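Local coordinates for GTPase-activating protein skywalker (Drosophila melanogaster, PDB 6R82) that acts as a GTPase-activating protein for Rab35, regulating synaptic vesicle protein turnover through endosomal trafficking, and is represented here by its TLDc domain, at residues A[32-37]-A[179-184]; A[55-60]-A[75-80]; A[65-70]-A[168-173]. All coordinates share one frame; numbering follows the deposited sequence.

Overall arrangement
All three contacts belong to the TLDc domain and reach the same antiparallel sheet. Contacts 1 and 2 are neighbours, with centres 11 Å apart: strand 173-185, which pairs with 30-36 on one side in contact 1, pairs on the other with 57-63, the strand of contact 2. Two probable hydrogen bonds mark that seam, M60 N to E180 O at 2.8 Å and Y182 N to L58 O at 2.9 Å. Contact 3 lies 19 Å from contact 1 and 21 Å from contact 2, centre to centre; it meets contact 2 where M60 packs on F69. No ligand is bound at any of them.

Contact 1 (A[32-37]-A[179-184])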
ATOM      1  N   VAL A  32       0.012   8.604  11.736  1.00 33.61           N
ATOM      2  CA  VAL A  32      -1.147   8.297  12.561  1.00 34.97           C
ATOM      3  C   VAL A  32      -1.831   7.081  11.953  1.00 38.36           C
ATOM      4  O   VAL A  32      -1.911   6.946  10.724  1.00 32.54           O
ATOM      5  CB  VAL A  32      -2.134   9.486  12.664  1.00 39.22           C
ATOM      6  CG1 VAL A  32      -1.479  10.708  13.364  1.00 40.15           C
ATOM      7  CG2 VAL A  32      -2.666   9.887  11.282  1.00 34.57           C
ATOM      8  N   LEU A  33      -2.313   6.201  12.814  1.00 37.60           N
ATOM      9  CA  LEU A  33      -2.980   4.976  12.399  1.00 39.53           C
ATOM     10  C   LEU A  33      -4.401   5.295  11.945  1.00 39.07           C
ATOM     11  O   LEU A  33      -5.219   5.752  12.749  1.00 36.61           O
ATOM     12  CB  LEU A  33      -3.005   3.989  13.567  1.00 39.85           C
ATOM     13  CG  LEU A  33      -3.788   2.710  13.275  1.00 42.29           C
ATOM     14  CD1 LEU A  33      -2.959   1.866  12.303  1.00 38.83           C
ATOM     15  CD2 LEU A  33      -4.137   1.949  14.560  1.00 43.68           C
ATOM     16  N   LEU A  34      -4.700   5.051  10.661  1.00 33.75           N
ATOM     17  CA  LEU A  34      -6.042   5.318  10.124  1.00 37.32           C
ATOM     18  C   LEU A  34      -6.976   4.114  10.216  1.00 39.98           C
ATOM     19  O   LEU A  34      -8.192   4.291  10.369  1.00 39.79           O
ATOM     20  CB  LEU A  34      -5.967   5.741   8.649  1.00 32.07           C
ATOM     21  CG  LEU A  34      -4.980   6.866   8.310  1.00 35.75           C
ATOM     22  CD1 LEU A  34      -4.901   7.080   6.801  1.00 32.00           C
ATOM     23  CD2 LEU A  34      -5.398   8.164   9.027  1.00 30.86           C
ATOM     24  N   TYR A  35      -6.437   2.902  10.098  1.00 37.41           N
ATOM     25  CA  TYR A  35      -7.256   1.708   9.934  1.00 39.55           C
ATOM     26  C   TYR A  35      -6.431   0.507  10.337  1.00 39.64           C
ATOM     27  O   TYR A  35      -5.277   0.382   9.908  1.00 40.73           O
ATOM     28  CB  TYR A  35      -7.729   1.534   8.478  1.00 36.80           C
ATOM     29  CG  TYR A  35      -8.610   0.293   8.267  1.00 40.13           C
ATOM     30  CD1 TYR A  35      -9.970   0.323   8.566  1.00 43.67           C
ATOM     31  CD2 TYR A  35      -8.074  -0.898   7.792  1.00 40.00           C
ATOM     32  CE1 TYR A  35     -10.772  -0.792   8.389  1.00 45.89           C
ATOM     33  CE2 TYR A  35      -8.873  -2.020   7.610  1.00 44.21           C
ATOM     34  CZ  TYR A  35     -10.217  -1.954   7.911  1.00 45.99           C
ATOM     35  OH  TYR A  35     -11.016  -3.060   7.744  1.00 55.62           O
ATOM     36  N   THR A  36      -7.025  -0.381  11.135  1.00 40.47           N
ATOM     37  CA  THR A  36      -6.412  -1.670  11.419  1.00 45.54           C
ATOM     38  C   THR A  36      -7.483  -2.752  11.482  1.00 43.86           C
ATOM     39  O   THR A  36      -8.540  -2.565  12.093  1.00 45.28           O
ATOM     40  CB  THR A  36      -5.615  -1.664  12.731  1.00 47.80           C
ATOM     41  OG1 THR A  36      -5.175  -2.999  13.017  1.00 48.14           O
ATOM     42  CG2 THR A  36      -6.477  -1.181  13.874  1.00 48.74           C
ATOM     43  N   THR A  37      -7.184  -3.891  10.864  1.00 47.31           N
ATOM     44  CA  THR A  37      -8.102  -5.024  10.878  1.00 51.35           C
ATOM     45  C   THR A  37      -8.266  -5.611  12.272  1.00 53.87           C
ATOM     46  O   THR A  37      -9.228  -6.346  12.512  1.00 55.34           O
ATOM     47  CB  THR A  37      -7.606  -6.093   9.919  1.00 51.17           C
ATOM     48  OG1 THR A  37      -6.234  -6.380  10.213  1.00 54.10           O
ATOM     49  CG2 THR A  37      -7.696  -5.593   8.489  1.00 48.23           C
ATOM     50  N   LEU A 179      -3.880  -6.060   8.742  1.00 47.64           N
ATOM     51  CA  LEU A 179      -3.574  -4.982   7.820  1.00 52.51           C
ATOM     52  C   LEU A 179      -3.663  -3.659   8.568  1.00 45.86           C
ATOM     53  O   LEU A 179      -4.590  -3.450   9.356  1.00 44.33           O
ATOM     54  CB  LEU A 179      -4.529  -4.989   6.626  1.00 48.23           C
ATOM     55  CG  LEU A 179      -4.278  -3.816   5.680  1.00 53.44           C
ATOM     56  CD1 LEU A 179      -4.021  -4.325   4.293  1.00 53.40           C
ATOM     57  CD2 LEU A 179      -5.469  -2.890   5.697  1.00 49.53           C
ATOM     58  N   GLU A 180      -2.686  -2.784   8.326  1.00 45.11           N
ATOM     59  CA  GLU A 180      -2.628  -1.463   8.935  1.00 45.49           C
ATOM     60  C   GLU A 180      -2.415  -0.406   7.860  1.00 40.41           C
ATOM     61  O   GLU A 180      -1.652  -0.619   6.915  1.00 41.77           O
ATOM     62  CB  GLU A 180      -1.491  -1.381   9.969  1.00 48.64           C
ATOM     63  CG  GLU A 180      -1.854  -1.992  11.327  1.00 51.81           C
ATOM     64  CD  GLU A 180      -0.664  -2.091  12.291  1.00 63.26           C
ATOM     65  OE1 GLU A 180       0.485  -1.772  11.881  1.00 60.57           O
ATOM     66  OE2 GLU A 180      -0.889  -2.500  13.459  1.00 59.29           O
ATOM     67  N   VAL A 181      -3.093   0.735   8.013  1.00 39.21           N
ATOM     68  CA  VAL A 181      -2.910   1.891   7.140  1.00 37.09           C
ATOM     69  C   VAL A 181      -2.599   3.111   8.002  1.00 34.43           C
ATOM     70  O   VAL A 181      -3.331   3.402   8.952  1.00 35.68           O
ATOM     71  CB  VAL A 181      -4.148   2.166   6.260  1.00 38.79           C
ATOM     72  CG1 VAL A 181      -3.816   3.245   5.215  1.00 35.48           C
ATOM     73  CG2 VAL A 181      -4.610   0.891   5.573  1.00 36.46           C
ATOM     74  N   TYR A 182      -1.524   3.819   7.663  1.00 34.57           N
ATOM     75  CA  TYR A 182      -1.112   5.041   8.340  1.00 37.11           C
ATOM     76  C   TYR A 182      -1.299   6.229   7.411  1.00 35.08           C
ATOM     77  O   TYR A 182      -1.084   6.114   6.203  1.00 35.60           O
ATOM     78  CB  TYR A 182       0.364   4.960   8.783  1.00 37.34           C
ATOM     79  CG  TYR A 182       0.597   3.912   9.851  1.00 41.25           C
ATOM     80  CD1 TYR A 182       0.846   2.585   9.506  1.00 46.12           C
ATOM     81  CD2 TYR A 182       0.543   4.242  11.198  1.00 41.70           C
ATOM     82  CE1 TYR A 182       1.040   1.611  10.484  1.00 47.65           C
ATOM     83  CE2 TYR A 182       0.725   3.275  12.181  1.00 49.50           C
ATOM     84  CZ  TYR A 182       0.978   1.962  11.813  1.00 52.72           C
ATOM     85  OH  TYR A 182       1.170   1.004  12.786  1.00 59.46           O
ATOM     86  N   GLY A 183      -1.710   7.363   7.981  1.00 35.42           N
ATOM     87  CA  GLY A 183      -1.631   8.645   7.325  1.00 33.81           C
ATOM     88  C   GLY A 183      -0.578   9.537   7.966  1.00 35.26           C
ATOM     89  O   GLY A 183       0.220   9.107   8.800  1.00 35.88           O
ATOM     90  N   PHE A 184      -0.592  10.809   7.565  1.00 32.98           N
ATOM     91  CA  PHE A 184       0.402  11.765   8.053  1.00 34.36           C
ATOM     92  C   PHE A 184      -0.271  13.091   8.365  1.00 41.06           C
ATOM     93  O   PHE A 184      -1.023  13.617   7.537  1.00 40.69           O
ATOM     94  CB  PHE A 184       1.528  11.965   7.025  1.00 35.83           C
ATOM     95  CG  PHE A 184       2.241  10.696   6.667  1.00 43.10           C
ATOM     96  CD1 PHE A 184       1.726   9.847   5.694  1.00 39.50           C
ATOM     97  CD2 PHE A 184       3.411  10.328   7.322  1.00 39.06           C
ATOM     98  CE1 PHE A 184       2.363   8.664   5.375  1.00 36.50           C
ATOM     99  CE2 PHE A 184       4.062   9.143   6.994  1.00 39.98           C
ATOM    100  CZ  PHE A 184       3.533   8.309   6.020  1.00 41.81           C
TER
HETATM  101  O   HOH W   1      -3.008  -3.111  14.441  1.00 50.61           O
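Y35 and V181 lie side by side on the packed face of two antiparallel strands, where helix 44-51 covers both. The Y35 ring crosses L179 at about a right angle, and L179 CD2 meets it at the edge, 3.9 Å from Y35 CD2. L34 turns in tightly: its CG comes within 3.3 Å of G183 N. V181 O takes a bond from L34 N at 2.7 Å and a weak one from Y35 N, while V181 N donates back to Y35 O. At T37, whose N also bonds to L179 O, OG1 stands between its own backbone N and carbonyl carbon (chi1 52°) and accepts from L179 N at 2.8 Å, a nearly straight bond of 166°.

The other face, bearing L33, T36, E180 and Y182, is looser. L33 CD1 sits over one face of the Y182 ring, 4.2 Å from its centroid. Y182 OH donates to E180 OE1 over 3.0 Å, arriving from above the carboxylate plane. A water lies between T36 OG1 and E180 OE2, though its 2.4 Å distance to OE2 makes that link doubtful. An alanine at Y182, lacking ring and hydroxyl, would probably leave L33 CD1 without its aromatic partner and E180 OE1 without that donor, freer to turn. With L34 and Y35 both facing V181, the arrangement is a classic beta bulge, set in the antiparallel sheet of the TLDc domain.

Contact 2 (A[55-60]-A[75-80])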
ATOM      1  N   GLU A  55      -4.049  11.466   2.152  1.00 30.33           N
ATOM      2  CA  GLU A  55      -2.936  11.198   1.248  1.00 32.10           C
ATOM      3  C   GLU A  55      -1.695  11.903   1.765  1.00 33.43           C
ATOM      4  O   GLU A  55      -1.803  12.970   2.384  1.00 32.51           O
ATOM      5  CB  GLU A  55      -3.228  11.648  -0.190  1.00 37.14           C
ATOM      6  CG  GLU A  55      -3.273  13.145  -0.356  1.00 39.95           C
ATOM      7  CD  GLU A  55      -3.245  13.586  -1.819  1.00 50.25           C
ATOM      8  OE1 GLU A  55      -3.921  12.945  -2.663  1.00 56.31           O
ATOM      9  OE2 GLU A  55      -2.538  14.576  -2.114  1.00 55.96           O
ATOM     10  N   PRO A  56      -0.514  11.308   1.591  1.00 33.65           N
ATOM     11  CA  PRO A  56      -0.288   9.929   1.125  1.00 32.61           C
ATOM     12  C   PRO A  56      -0.612   8.937   2.232  1.00 33.61           C
ATOM     13  O   PRO A  56      -0.974   9.382   3.323  1.00 32.20           O
ATOM     14  CB  PRO A  56       1.204   9.909   0.821  1.00 36.31           C
ATOM     15  CG  PRO A  56       1.776  10.871   1.886  1.00 36.96           C
ATOM     16  CD  PRO A  56       0.734  11.959   2.041  1.00 35.47           C
ATOM     17  N   THR A  57      -0.513   7.631   1.978  1.00 34.65           N
ATOM     18  CA  THR A  57      -0.729   6.654   3.041  1.00 36.85           C
ATOM     19  C   THR A  57       0.331   5.567   2.954  1.00 34.89           C
ATOM     20  O   THR A  57       1.011   5.406   1.943  1.00 35.76           O
ATOM     21  CB  THR A  57      -2.129   6.002   2.999  1.00 37.47           C
ATOM     22  OG1 THR A  57      -2.345   5.405   1.720  1.00 38.97           O
ATOM     23  CG2 THR A  57      -3.227   7.029   3.262  1.00 37.10           C
ATOM     24  N   LEU A  58       0.470   4.835   4.044  1.00 35.45           N
ATOM     25  CA  LEU A  58       1.418   3.738   4.149  1.00 41.42           C
ATOM     26  C   LEU A  58       0.633   2.490   4.524  1.00 37.37           C
ATOM     27  O   LEU A  58      -0.022   2.453   5.574  1.00 38.56           O
ATOM     28  CB  LEU A  58       2.502   4.039   5.192  1.00 40.82           C
ATOM     29  CG  LEU A  58       3.698   3.082   5.251  1.00 49.29           C
ATOM     30  CD1 LEU A  58       4.358   2.967   3.885  1.00 44.60           C
ATOM     31  CD2 LEU A  58       4.707   3.580   6.269  1.00 49.34           C
ATOM     32  N   LEU A  59       0.683   1.487   3.664  1.00 37.94           N
ATOM     33  CA  LEU A  59      -0.076   0.259   3.848  1.00 46.64           C
ATOM     34  C   LEU A  59       0.884  -0.844   4.278  1.00 41.18           C
ATOM     35  O   LEU A  59       1.918  -1.047   3.634  1.00 45.57           O
ATOM     36  CB  LEU A  59      -0.802  -0.112   2.550  1.00 40.95           C
ATOM     37  CG  LEU A  59      -1.930  -1.132   2.666  1.00 54.52           C
ATOM     38  CD1 LEU A  59      -3.078  -0.782   1.719  1.00 51.78           C
ATOM     39  CD2 LEU A  59      -1.379  -2.517   2.380  1.00 54.00           C
ATOM     40  N   MET A  60       0.555  -1.536   5.365  1.00 42.33           N
ATOM     41  CA  MET A  60       1.409  -2.591   5.906  1.00 49.33           C
ATOM     42  C   MET A  60       0.604  -3.867   6.105  1.00 44.66           C
ATOM     43  O   MET A  60      -0.389  -3.866   6.835  1.00 48.66           O
ATOM     44  CB  MET A  60       2.044  -2.166   7.229  1.00 51.75           C
ATOM     45  CG  MET A  60       3.389  -2.849   7.464  1.00 61.25           C
ATOM     46  SD  MET A  60       4.333  -2.023   8.744  1.00 87.38           S
ATOM     47  CE  MET A  60       4.358  -0.327   8.132  1.00 58.18           C
ATOM     48  N   SER A  75      -1.691   8.661  -3.411  1.00 37.15           N
ATOM     49  CA  SER A  75      -2.935   9.383  -3.675  1.00 36.94           C
ATOM     50  C   SER A  75      -4.080   8.840  -2.833  1.00 36.40           C
ATOM     51  O   SER A  75      -4.045   7.697  -2.362  1.00 36.45           O
ATOM     52  CB  SER A  75      -3.308   9.296  -5.164  1.00 38.60           C
ATOM     53  OG  SER A  75      -2.181   9.577  -5.961  1.00 41.98           O
ATOM     54  N   ARG A  76      -5.116   9.663  -2.654  1.00 33.60           N
ATOM     55  CA  ARG A  76      -6.242   9.212  -1.845  1.00 35.47           C
ATOM     56  C   ARG A  76      -7.012   8.102  -2.555  1.00 35.48           C
ATOM     57  O   ARG A  76      -7.173   8.111  -3.781  1.00 31.92           O
ATOM     58  CB  ARG A  76      -7.169  10.372  -1.478  1.00 36.01           C
ATOM     59  CG  ARG A  76      -7.343  11.386  -2.498  1.00 51.12           C
ATOM     60  CD  ARG A  76      -8.013  12.641  -1.968  1.00 37.71           C
ATOM     61  NE  ARG A  76      -8.207  13.430  -3.166  1.00 40.69           N
ATOM     62  CZ  ARG A  76      -9.376  13.776  -3.680  1.00 40.09           C
ATOM     63  NH1 ARG A  76     -10.512  13.460  -3.058  1.00 41.83           N
ATOM     64  NH2 ARG A  76      -9.393  14.478  -4.807  1.00 47.13           N
ATOM     65  N   TRP A  77      -7.445   7.112  -1.780  1.00 34.55           N
ATOM     66  CA  TRP A  77      -8.218   6.029  -2.372  1.00 35.97           C
ATOM     67  C   TRP A  77      -9.557   6.532  -2.891  1.00 34.19           C
ATOM     68  O   TRP A  77     -10.161   5.877  -3.739  1.00 36.39           O
ATOM     69  CB  TRP A  77      -8.400   4.894  -1.361  1.00 32.90           C
ATOM     70  CG  TRP A  77      -7.123   4.100  -1.117  1.00 39.97           C
ATOM     71  CD1 TRP A  77      -6.303   4.189  -0.032  1.00 38.71           C
ATOM     72  CD2 TRP A  77      -6.541   3.108  -1.977  1.00 38.60           C
ATOM     73  NE1 TRP A  77      -5.245   3.324  -0.166  1.00 40.41           N
ATOM     74  CE2 TRP A  77      -5.365   2.649  -1.351  1.00 41.14           C
ATOM     75  CE3 TRP A  77      -6.895   2.575  -3.222  1.00 38.04           C
ATOM     76  CZ2 TRP A  77      -4.539   1.659  -1.916  1.00 43.64           C
ATOM     77  CZ3 TRP A  77      -6.064   1.599  -3.795  1.00 44.22           C
ATOM     78  CH2 TRP A  77      -4.905   1.148  -3.134  1.00 40.48           C
ATOM     79  N   PHE A  78     -10.015   7.696  -2.413  1.00 34.80           N
ATOM     80  CA  PHE A  78     -11.194   8.349  -2.969  1.00 35.62           C
ATOM     81  C   PHE A  78     -11.118   8.473  -4.485  1.00 39.38           C
ATOM     82  O   PHE A  78     -12.153   8.459  -5.155  1.00 35.45           O
ATOM     83  CB  PHE A  78     -11.346   9.741  -2.354  1.00 33.95           C
ATOM     84  CG  PHE A  78     -12.593  10.490  -2.784  1.00 34.47           C
ATOM     85  CD1 PHE A  78     -13.783  10.330  -2.089  1.00 35.59           C
ATOM     86  CD2 PHE A  78     -12.550  11.390  -3.852  1.00 35.77           C
ATOM     87  CE1 PHE A  78     -14.933  11.035  -2.456  1.00 39.86           C
ATOM     88  CE2 PHE A  78     -13.684  12.101  -4.234  1.00 41.43           C
ATOM     89  CZ  PHE A  78     -14.881  11.925  -3.538  1.00 44.30           C
ATOM     90  N   GLU A  79      -9.913   8.611  -5.038  1.00 34.79           N
ATOM     91  CA  GLU A  79      -9.768   8.812  -6.477  1.00 36.97           C
ATOM     92  C   GLU A  79      -9.990   7.540  -7.297  1.00 37.25           C
ATOM     93  O   GLU A  79      -9.910   7.604  -8.521  1.00 34.75           O
ATOM     94  CB  GLU A  79      -8.382   9.401  -6.782  1.00 34.52           C
ATOM     95  CG  GLU A  79      -8.267  10.874  -6.307  1.00 39.57           C
ATOM     96  CD  GLU A  79      -6.902  11.512  -6.597  1.00 51.54           C
ATOM     97  OE1 GLU A  79      -6.067  10.891  -7.284  1.00 51.88           O
ATOM     98  OE2 GLU A  79      -6.672  12.653  -6.133  1.00 62.31           O
ATOM     99  N   ARG A  80     -10.293   6.403  -6.663  1.00 37.24           N
ATOM    100  CA  ARG A  80     -10.526   5.175  -7.415  1.00 36.54           C
ATOM    101  C   ARG A  80     -11.696   5.300  -8.389  1.00 39.42           C
ATOM    102  O   ARG A  80     -11.782   4.501  -9.330  1.00 41.98           O
ATOM    103  CB  ARG A  80     -10.773   4.014  -6.449  1.00 34.01           C
ATOM    104  CG  ARG A  80     -12.036   4.201  -5.618  1.00 33.55           C
ATOM    105  CD  ARG A  80     -12.129   3.210  -4.472  1.00 31.21           C
ATOM    106  NE  ARG A  80     -13.405   3.334  -3.760  1.00 31.18           N
ATOM    107  CZ  ARG A  80     -13.649   4.197  -2.771  1.00 37.64           C
ATOM    108  NH1 ARG A  80     -12.696   5.048  -2.342  1.00 32.11           N
ATOM    109  NH2 ARG A  80     -14.847   4.224  -2.211  1.00 34.31           N
TER
HETATM  110  O   HOH W   2      -3.581   7.074   0.035  1.00 44.63           O
HETATM  111  O   HOH W   3      -2.772   2.664   1.210  1.00 48.82           O
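The backbones of 55-60 and 75-80 approach closely at one point, E55 to R76 (4.9 Å between CA atoms), and share no backbone hydrogen bond. The site lies at the open end of the beta hairpin formed by strands 57-63 and 68-73: the chain enters through a cis peptide before P56, and after the second strand turns into the 3-10 segment that starts at W77.

On the solvent side, E55 reaches across with an extended side chain. Its OE1 accepts a weak bond from R76 N at 3.5 Å and lies at the edge of the R76 guanidinium, whose NE is still 4.3 Å away, beyond a salt bridge. R76 is held more firmly by others: NE pairs with E79 OE2 at 3.4 Å, E79 CG lies over one guanidinium face, and NH1 bonds to Q53. With E55 OE1 only 4.4 Å from E79 OE2, the arginine probably eases the repulsion between the two carboxylates.

Further in, water does the joining. W77 is buried, its ring packed edge-to-face with F47 and touching M129 and A131, and its NE1 stays 4.0 Å from T57 OG1. One water lies between T57 OG1 and S75 O. The gap to the indole is bridged by another, lying in the ring plane, 2.8 Å from T57 OG1 and accepting from W77 NE1 at 2.9 Å.

Contact 3 (A[65-70]-A[168-173]); sequences NNEVFG and LCPSGD
No hydrogen bond links 65-70 to 168-173, whose CA atoms come no nearer than 6.5 Å between E67 and C169 and 6.8 Å between F69 and L168. The first segment runs from a loop into the start of strand 68-73; the second is an irregular loop leading into strand 173-185. The contact is carried mainly by side chains.

F69 carries the larger share. With chi1 at 55°, its CG is flanked by both backbone N and C, and the ring is carried toward the loop. L168 lies across one face of it: CB makes a CH-pi contact 4.2 Å from the ring centroid, offset toward the rim, and CD1 touches F69 CD2 at 3.8 Å. C169 SG approaches the same ring obliquely, 5.4 Å from the centroid and 51° off the normal, a loose sulfur-aromatic contact.

E67 makes the second junction. Its chain bends at chi2 (114°), bringing the carboxylate alongside C169, with OE1 3.4 Å from C169 CB, while OE2 comes within 4.0 Å of P170 CD. These are packing contacts; the polar end is tied down from its own side of the gap, where OE1 bonds to T63 OG1. Beyond the proline, S171 OG accepts from D173 N at 3.2 Å, an ST turn that shapes the way into the next strand.

The arrangement is consistent with the beta sandwich known for TLDc domains. F69 rests on I61 and T63 of strand 57-63 and S102 of strand 99-104, meets F174 edge-to-face, and shares I146 of strand 146-149 with L168, whose backbone N bonds to T157 just past strand 154-156.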
ATOM      1  N   ASN A  65       1.691 -16.288   7.418  1.00 69.42           N
ATOM      2  CA  ASN A  65       2.991 -16.913   7.210  1.00 72.75           C
ATOM      3  C   ASN A  65       4.154 -16.037   7.689  1.00 74.56           C
ATOM      4  O   ASN A  65       5.305 -16.294   7.312  1.00 73.20           O
ATOM      5  CB  ASN A  65       3.162 -17.251   5.721  1.00 75.31           C
ATOM      6  CG  ASN A  65       4.008 -18.494   5.487  1.00 77.37           C
ATOM      7  OD1 ASN A  65       4.083 -19.381   6.338  1.00 73.96           O
ATOM      8  ND2 ASN A  65       4.643 -18.562   4.319  1.00 76.29           N
ATOM      9  N   ASN A  66       3.869 -14.996   8.480  1.00 74.69           N
ATOM     10  CA  ASN A  66       4.856 -14.110   9.112  1.00 75.01           C
ATOM     11  C   ASN A  66       5.679 -13.299   8.112  1.00 68.53           C
ATOM     12  O   ASN A  66       6.753 -12.802   8.460  1.00 73.12           O
ATOM     13  CB  ASN A  66       5.791 -14.888  10.048  1.00 74.86           C
ATOM     14  CG  ASN A  66       5.039 -15.798  10.990  1.00 79.50           C
ATOM     15  OD1 ASN A  66       4.294 -15.337  11.857  1.00 78.25           O
ATOM     16  ND2 ASN A  66       5.225 -17.103  10.825  1.00 82.53           N
ATOM     17  N   GLU A  67       5.206 -13.144   6.878  1.00 69.54           N
ATOM     18  CA  GLU A  67       5.798 -12.197   5.943  1.00 69.42           C
ATOM     19  C   GLU A  67       5.196 -10.810   6.163  1.00 66.36           C
ATOM     20  O   GLU A  67       4.027 -10.670   6.537  1.00 64.23           O
ATOM     21  CB  GLU A  67       5.580 -12.645   4.495  1.00 68.42           C
ATOM     22  CG  GLU A  67       6.207 -13.997   4.160  1.00 72.97           C
ATOM     23  CD  GLU A  67       5.177 -15.067   3.836  1.00 77.44           C
ATOM     24  OE1 GLU A  67       3.984 -14.722   3.671  1.00 78.38           O
ATOM     25  OE2 GLU A  67       5.561 -16.259   3.756  1.00 83.24           O
ATOM     26  N   VAL A  68       6.011  -9.782   5.941  1.00 66.37           N
ATOM     27  CA  VAL A  68       5.627  -8.394   6.181  1.00 60.22           C
ATOM     28  C   VAL A  68       6.033  -7.582   4.965  1.00 58.14           C
ATOM     29  O   VAL A  68       7.209  -7.572   4.587  1.00 61.14           O
ATOM     30  CB  VAL A  68       6.275  -7.822   7.453  1.00 62.13           C
ATOM     31  CG1 VAL A  68       6.141  -6.304   7.483  1.00 60.54           C
ATOM     32  CG2 VAL A  68       5.633  -8.430   8.681  1.00 63.23           C
ATOM     33  N   PHE A  69       5.061  -6.911   4.349  1.00 56.31           N
ATOM     34  CA  PHE A  69       5.295  -6.101   3.163  1.00 52.53           C
ATOM     35  C   PHE A  69       4.143  -5.103   3.035  1.00 49.91           C
ATOM     36  O   PHE A  69       3.208  -5.098   3.839  1.00 46.78           O
ATOM     37  CB  PHE A  69       5.446  -6.975   1.914  1.00 56.69           C
ATOM     38  CG  PHE A  69       4.287  -7.903   1.674  1.00 60.30           C
ATOM     39  CD1 PHE A  69       4.259  -9.167   2.247  1.00 60.38           C
ATOM     40  CD2 PHE A  69       3.223  -7.509   0.873  1.00 56.09           C
ATOM     41  CE1 PHE A  69       3.197 -10.022   2.022  1.00 60.56           C
ATOM     42  CE2 PHE A  69       2.156  -8.357   0.649  1.00 58.56           C
ATOM     43  CZ  PHE A  69       2.144  -9.616   1.224  1.00 62.01           C
ATOM     44  N   GLY A  70       4.228  -4.238   2.029  1.00 50.41           N
ATOM     45  CA  GLY A  70       3.221  -3.204   1.885  1.00 48.17           C
ATOM     46  C   GLY A  70       3.593  -2.207   0.810  1.00 42.24           C
ATOM     47  O   GLY A  70       4.359  -2.516  -0.106  1.00 45.49           O
ATOM     48  N   LEU A 168       6.310 -10.701  -3.310  1.00 71.71           N
ATOM     49  CA  LEU A 168       6.794 -10.193  -2.030  1.00 73.03           C
ATOM     50  C   LEU A 168       6.703 -11.221  -0.909  1.00 74.56           C
ATOM     51  O   LEU A 168       7.148 -10.942   0.212  1.00 78.11           O
ATOM     52  CB  LEU A 168       6.038  -8.912  -1.659  1.00 68.13           C
ATOM     53  CG  LEU A 168       5.834  -7.947  -2.833  1.00 66.61           C
ATOM     54  CD1 LEU A 168       4.774  -6.912  -2.514  1.00 65.70           C
ATOM     55  CD2 LEU A 168       7.140  -7.268  -3.199  1.00 66.32           C
ATOM     56  N   CYS A 169       6.139 -12.388  -1.178  1.00 77.42           N
ATOM     57  CA  CYS A 169       6.341 -13.580  -0.369  1.00 80.17           C
ATOM     58  C   CYS A 169       6.565 -14.742  -1.330  1.00 83.09           C
ATOM     59  O   CYS A 169       6.142 -14.678  -2.489  1.00 79.30           O
ATOM     60  CB  CYS A 169       5.162 -13.857   0.574  1.00 78.29           C
ATOM     61  SG  CYS A 169       3.533 -13.873  -0.189  1.00 84.91           S
ATOM     62  N   PRO A 170       7.259 -15.802  -0.883  1.00 84.22           N
ATOM     63  CA  PRO A 170       7.642 -16.871  -1.835  1.00 84.05           C
ATOM     64  C   PRO A 170       6.458 -17.512  -2.548  1.00 84.25           C
ATOM     65  O   PRO A 170       6.442 -17.567  -3.788  1.00 80.52           O
ATOM     66  CB  PRO A 170       8.397 -17.862  -0.936  1.00 87.31           C
ATOM     67  CG  PRO A 170       8.927 -17.006   0.195  1.00 85.37           C
ATOM     68  CD  PRO A 170       7.811 -16.042   0.463  1.00 83.22           C
ATOM     69  N   SER A 171       5.470 -18.010  -1.802  1.00 79.55           N
ATOM     70  CA  SER A 171       4.202 -18.397  -2.401  1.00 79.47           C
ATOM     71  C   SER A 171       3.516 -17.172  -3.001  1.00 82.43           C
ATOM     72  O   SER A 171       3.632 -16.056  -2.489  1.00 84.07           O
ATOM     73  CB  SER A 171       3.301 -19.054  -1.354  1.00 78.33           C
ATOM     74  OG  SER A 171       1.933 -18.773  -1.601  1.00 79.45           O
ATOM     75  N   GLY A 172       2.797 -17.382  -4.105  1.00 82.52           N
ATOM     76  CA  GLY A 172       2.149 -16.249  -4.755  1.00 77.33           C
ATOM     77  C   GLY A 172       0.923 -15.699  -4.050  1.00 72.78           C
ATOM     78  O   GLY A 172       0.396 -14.669  -4.481  1.00 74.74           O
ATOM     79  N   ASP A 173       0.456 -16.362  -2.993  1.00 70.45           N
ATOM     80  CA  ASP A 173      -0.755 -16.012  -2.266  1.00 68.36           C
ATOM     81  C   ASP A 173      -0.427 -15.798  -0.796  1.00 68.23           C
ATOM     82  O   ASP A 173       0.670 -16.113  -0.327  1.00 69.73           O
ATOM     83  CB  ASP A 173      -1.817 -17.115  -2.371  1.00 72.53           C
ATOM     84  CG  ASP A 173      -1.935 -17.688  -3.763  1.00 78.56           C
ATOM     85  OD1 ASP A 173      -1.863 -16.909  -4.743  1.00 82.70           O
ATOM     86  OD2 ASP A 173      -2.098 -18.922  -3.876  1.00 85.73           O
TER